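PDB 4BQ2: B-agarase from Saccharophagus degradans, which hydrolyses the beta-1,4 linkages of agarose as a family 50 exo-beta-agarase, probably releasing short sugars from chain ends. Local coordinates for residues T284-I289 with A696-Y701. Numbering follows the deposited sequence.
Sequences TGLDII and AHWFQY
Gly285 and Trp698 are joined by a direct backbone bond between these two parallel strands: Trp698 N donates to Gly285 O at 3.0 Å. Asp287 N then reaches Trp698 O at 2.8 Å, and Tyr701 N closes the series on Asp287 O, a more bent bond (137° at the hydrogen). Between the second and third of these, a cis peptide joins Phe699 to Gln700. At Thr284-Gly285 and Ala696-His697 the two backbones stand further apart, and a water bridges them, accepting from Gly285 N and donating to Ala696 O.

Among the apolar contacts, Leu286 lies alongside Trp698, its CD2 3.7 Å from Trp698 CB, while CD1 meets Tyr701 CD1. A chi1 of -44° sets CG beside the backbone N, and the extended chi2 turns CD2 to Trp698 and CD1 to Tyr701, whose OH is held by Thr403 and Arg406 of helix 394-410. Ile288, in the loop after strand 280-287, packs its CG1 3.6 Å from Phe699 CE2 and also touches Gln700 OE1; Gln700 CB in turn sits over a face of the Phe699 ring, offset toward its rim.

Asp287 and His697 share the sheet face opposite Leu286 and Trp698. The Asp287 carboxylate stands 76° from the plane of the His697 ring, and OD1 takes a hydrogen bond from a water that also binds His697 ND1 at 2.7 Å. Asn417 N bonds the same OD1, and Ser414 holds His697 NE2, so both groups are tied to the 414-417 segment, which borders strand 280-287.

All twelve residues are buried. Strands 280-287 and 693-699, far apart in sequence, meet here as parallel neighbours, consistent with the first and last strands of a (beta/alpha)8 barrel closing together, as expected for a beta-galactosidase-like glycoside hydrolase.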
ATOM      1  N   THR A 284      12.305 -13.498  -2.808  1.00 12.95           N
ATOM      2  CA  THR A 284      12.529 -12.101  -2.514  1.00 13.23           C
ATOM      3  C   THR A 284      12.487 -11.352  -3.828  1.00 13.76           C
ATOM      4  O   THR A 284      12.797 -11.921  -4.878  1.00 13.34           O
ATOM      5  CB  THR A 284      13.880 -11.874  -1.809  1.00 13.87           C
ATOM      6  OG1 THR A 284      14.940 -12.316  -2.684  1.00 13.82           O
ATOM      7  CG2 THR A 284      13.926 -12.642  -0.446  1.00 13.62           C
ATOM      8  N   GLY A 285      12.084 -10.085  -3.782  1.00 13.89           N
ATOM      9  CA  GLY A 285      12.037  -9.270  -5.012  1.00 14.14           C
ATOM     10  C   GLY A 285      11.089  -8.086  -4.867  1.00 14.40           C
ATOM     11  O   GLY A 285      10.590  -7.796  -3.751  1.00 14.13           O
ATOM     12  N   LEU A 286      10.843  -7.403  -5.989  1.00 13.67           N
ATOM     13  CA  LEU A 286      10.076  -6.164  -5.977  1.00 14.65           C
ATOM     14  C   LEU A 286       8.841  -6.264  -6.824  1.00 14.00           C
ATOM     15  O   LEU A 286       8.816  -7.011  -7.829  1.00 15.75           O
ATOM     16  CB  LEU A 286      10.923  -4.978  -6.513  1.00 14.52           C
ATOM     17  CG  LEU A 286      12.373  -4.928  -5.972  1.00 13.77           C
ATOM     18  CD1 LEU A 286      13.126  -3.744  -6.579  1.00 13.30           C
ATOM     19  CD2 LEU A 286      12.518  -4.928  -4.436  1.00 12.93           C
ATOM     20  N   ASP A 287       7.832  -5.500  -6.444  1.00 13.09           N
ATOM     21  CA  ASP A 287       6.584  -5.437  -7.176  1.00 14.30           C
ATOM     22  C   ASP A 287       6.628  -4.282  -8.176  1.00 14.42           C
ATOM     23  O   ASP A 287       7.406  -3.345  -7.986  1.00 15.49           O
ATOM     24  CB  ASP A 287       5.437  -5.165  -6.216  1.00 14.01           C
ATOM     25  CG  ASP A 287       5.268  -6.259  -5.178  1.00 16.29           C
ATOM     26  OD1 ASP A 287       5.373  -7.441  -5.542  1.00 16.20           O
ATOM     27  OD2 ASP A 287       4.998  -5.926  -4.011  1.00 16.43           O
ATOM     28  N   ILE A 288       5.742  -4.326  -9.173  1.00 14.23           N
ATOM     29  CA  ILE A 288       5.552  -3.201 -10.133  1.00 14.02           C
ATOM     30  C   ILE A 288       6.822  -2.993 -10.952  1.00 14.05           C
ATOM     31  O   ILE A 288       7.468  -1.920 -10.928  1.00 14.25           O
ATOM     32  CB  ILE A 288       5.090  -1.866  -9.476  1.00 13.82           C
ATOM     33  CG1 ILE A 288       3.907  -2.102  -8.507  1.00 13.28           C
ATOM     34  CG2 ILE A 288       4.719  -0.859 -10.580  1.00 13.42           C
ATOM     35  CD1 ILE A 288       2.532  -2.144  -9.182  1.00 14.73           C
ATOM     36  N   ILE A 289       7.187  -4.049 -11.655  1.00 14.19           N
ATOM     37  CA  ILE A 289       8.332  -4.011 -12.544  1.00 15.14           C
ATOM     38  C   ILE A 289       7.755  -3.836 -13.940  1.00 15.56           C
ATOM     39  O   ILE A 289       7.730  -4.753 -14.793  1.00 16.34           O
ATOM     40  CB  ILE A 289       9.227  -5.260 -12.362  1.00 15.43           C
ATOM     41  CG1 ILE A 289       9.753  -5.313 -10.913  1.00 15.68           C
ATOM     42  CG2 ILE A 289      10.427  -5.196 -13.324  1.00 15.60           C
ATOM     43  CD1 ILE A 289      10.548  -6.571 -10.640  1.00 16.45           C
ATOM     44  N   ALA A 696       8.830 -12.695   0.642  1.00 14.91           N
ATOM     45  CA  ALA A 696       8.287 -11.342   0.868  1.00 15.90           C
ATOM     46  C   ALA A 696       8.725 -10.446  -0.286  1.00 16.59           C
ATOM     47  O   ALA A 696       9.913 -10.396  -0.612  1.00 18.65           O
ATOM     48  CB  ALA A 696       8.837 -10.776   2.171  1.00 14.84           C
ATOM     49  N   HIS A 697       7.769  -9.741  -0.872  1.00 15.52           N
ATOM     50  CA  HIS A 697       8.036  -8.794  -1.955  1.00 14.53           C
ATOM     51  C   HIS A 697       7.810  -7.357  -1.446  1.00 14.40           C
ATOM     52  O   HIS A 697       6.871  -7.062  -0.702  1.00 13.62           O
ATOM     53  CB  HIS A 697       7.131  -9.065  -3.172  1.00 13.83           C
ATOM     54  CG  HIS A 697       7.469 -10.322  -3.917  1.00 13.92           C
ATOM     55  ND1 HIS A 697       6.509 -11.226  -4.333  1.00 14.80           N
ATOM     56  CD2 HIS A 697       8.665 -10.827  -4.322  1.00 13.34           C
ATOM     57  CE1 HIS A 697       7.100 -12.223  -4.975  1.00 14.36           C
ATOM     58  NE2 HIS A 697       8.409 -12.010  -4.971  1.00 14.09           N
ATOM     59  N   TRP A 698       8.731  -6.494  -1.845  1.00 14.37           N
ATOM     60  CA  TRP A 698       8.703  -5.052  -1.556  1.00 13.48           C
ATOM     61  C   TRP A 698       7.941  -4.300  -2.615  1.00 14.24           C
ATOM     62  O   TRP A 698       8.115  -4.550  -3.844  1.00 12.91           O
ATOM     63  CB  TRP A 698      10.175  -4.594  -1.535  1.00 13.34           C
ATOM     64  CG  TRP A 698      10.407  -3.114  -1.639  1.00 13.53           C
ATOM     65  CD1 TRP A 698      10.280  -2.320  -2.759  1.00 13.82           C
ATOM     66  CD2 TRP A 698      10.797  -2.267  -0.582  1.00 14.52           C
ATOM     67  NE1 TRP A 698      10.595  -1.004  -2.450  1.00 13.69           N
ATOM     68  CE2 TRP A 698      10.905  -0.946  -1.112  1.00 14.33           C
ATOM     69  CE3 TRP A 698      11.069  -2.483   0.780  1.00 13.68           C
ATOM     70  CZ2 TRP A 698      11.294   0.136  -0.324  1.00 14.16           C
ATOM     71  CZ3 TRP A 698      11.433  -1.408   1.557  1.00 14.18           C
ATOM     72  CH2 TRP A 698      11.578  -0.120   0.998  1.00 14.39           C
ATOM     73  N   PHE A 699       7.081  -3.386  -2.167  1.00 13.78           N
ATOM     74  CA  PHE A 699       6.326  -2.529  -3.070  1.00 14.66           C
ATOM     75  C   PHE A 699       6.953  -1.134  -2.995  1.00 15.29           C
ATOM     76  O   PHE A 699       6.819  -0.473  -1.956  1.00 15.53           O
ATOM     77  CB  PHE A 699       4.856  -2.468  -2.603  1.00 14.85           C
ATOM     78  CG  PHE A 699       3.925  -1.773  -3.576  1.00 14.38           C
ATOM     79  CD1 PHE A 699       3.873  -0.376  -3.634  1.00 13.54           C
ATOM     80  CD2 PHE A 699       3.093  -2.513  -4.427  1.00 15.35           C
ATOM     81  CE1 PHE A 699       3.001   0.263  -4.519  1.00 14.72           C
ATOM     82  CE2 PHE A 699       2.225  -1.879  -5.337  1.00 15.44           C
ATOM     83  CZ  PHE A 699       2.190  -0.481  -5.392  1.00 15.34           C
ATOM     84  N   GLN A 700       7.657  -0.655  -4.031  1.00 15.12           N
ATOM     85  CA  GLN A 700       7.749  -1.212  -5.383  1.00 14.34           C
ATOM     86  C   GLN A 700       9.137  -0.890  -5.974  1.00 14.09           C
ATOM     87  O   GLN A 700       9.991  -0.372  -5.281  1.00 14.43           O
ATOM     88  CB  GLN A 700       6.648  -0.581  -6.236  1.00 15.36           C
ATOM     89  CG  GLN A 700       6.743   0.962  -6.197  1.00 15.14           C
ATOM     90  CD  GLN A 700       5.653   1.659  -6.969  1.00 16.70           C
ATOM     91  OE1 GLN A 700       4.716   1.038  -7.472  1.00 18.03           O
ATOM     92  NE2 GLN A 700       5.768   2.965  -7.068  1.00 16.87           N
ATOM     93  N   TYR A 701       9.350  -1.167  -7.263  1.00 13.84           N
ATOM     94  CA  TYR A 701      10.670  -0.996  -7.885  1.00 14.30           C
ATOM     95  C   TYR A 701      11.076   0.499  -7.908  1.00 13.97           C
ATOM     96  O   TYR A 701      12.207   0.843  -7.579  1.00 12.86           O
ATOM     97  CB  TYR A 701      10.601  -1.561  -9.316  1.00 14.28           C
ATOM     98  CG  TYR A 701      11.882  -1.573 -10.131  1.00 14.63           C
ATOM     99  CD1 TYR A 701      13.133  -1.555  -9.539  1.00 13.05           C
ATOM    100  CD2 TYR A 701      11.809  -1.692 -11.533  1.00 15.02           C
ATOM    101  CE1 TYR A 701      14.290  -1.573 -10.320  1.00 14.48           C
ATOM    102  CE2 TYR A 701      12.950  -1.775 -12.307  1.00 14.31           C
ATOM    103  CZ  TYR A 701      14.184  -1.704 -11.705  1.00 14.13           C
ATOM    104  OH  TYR A 701      15.322  -1.782 -12.522  1.00 13.52           O
TER
HETATM  105  O   HOH W   1      12.305  -9.130  -0.837  1.00 15.89           O
HETATM  106  O   HOH W   2       4.088  -9.951  -4.564  1.00 14.33           O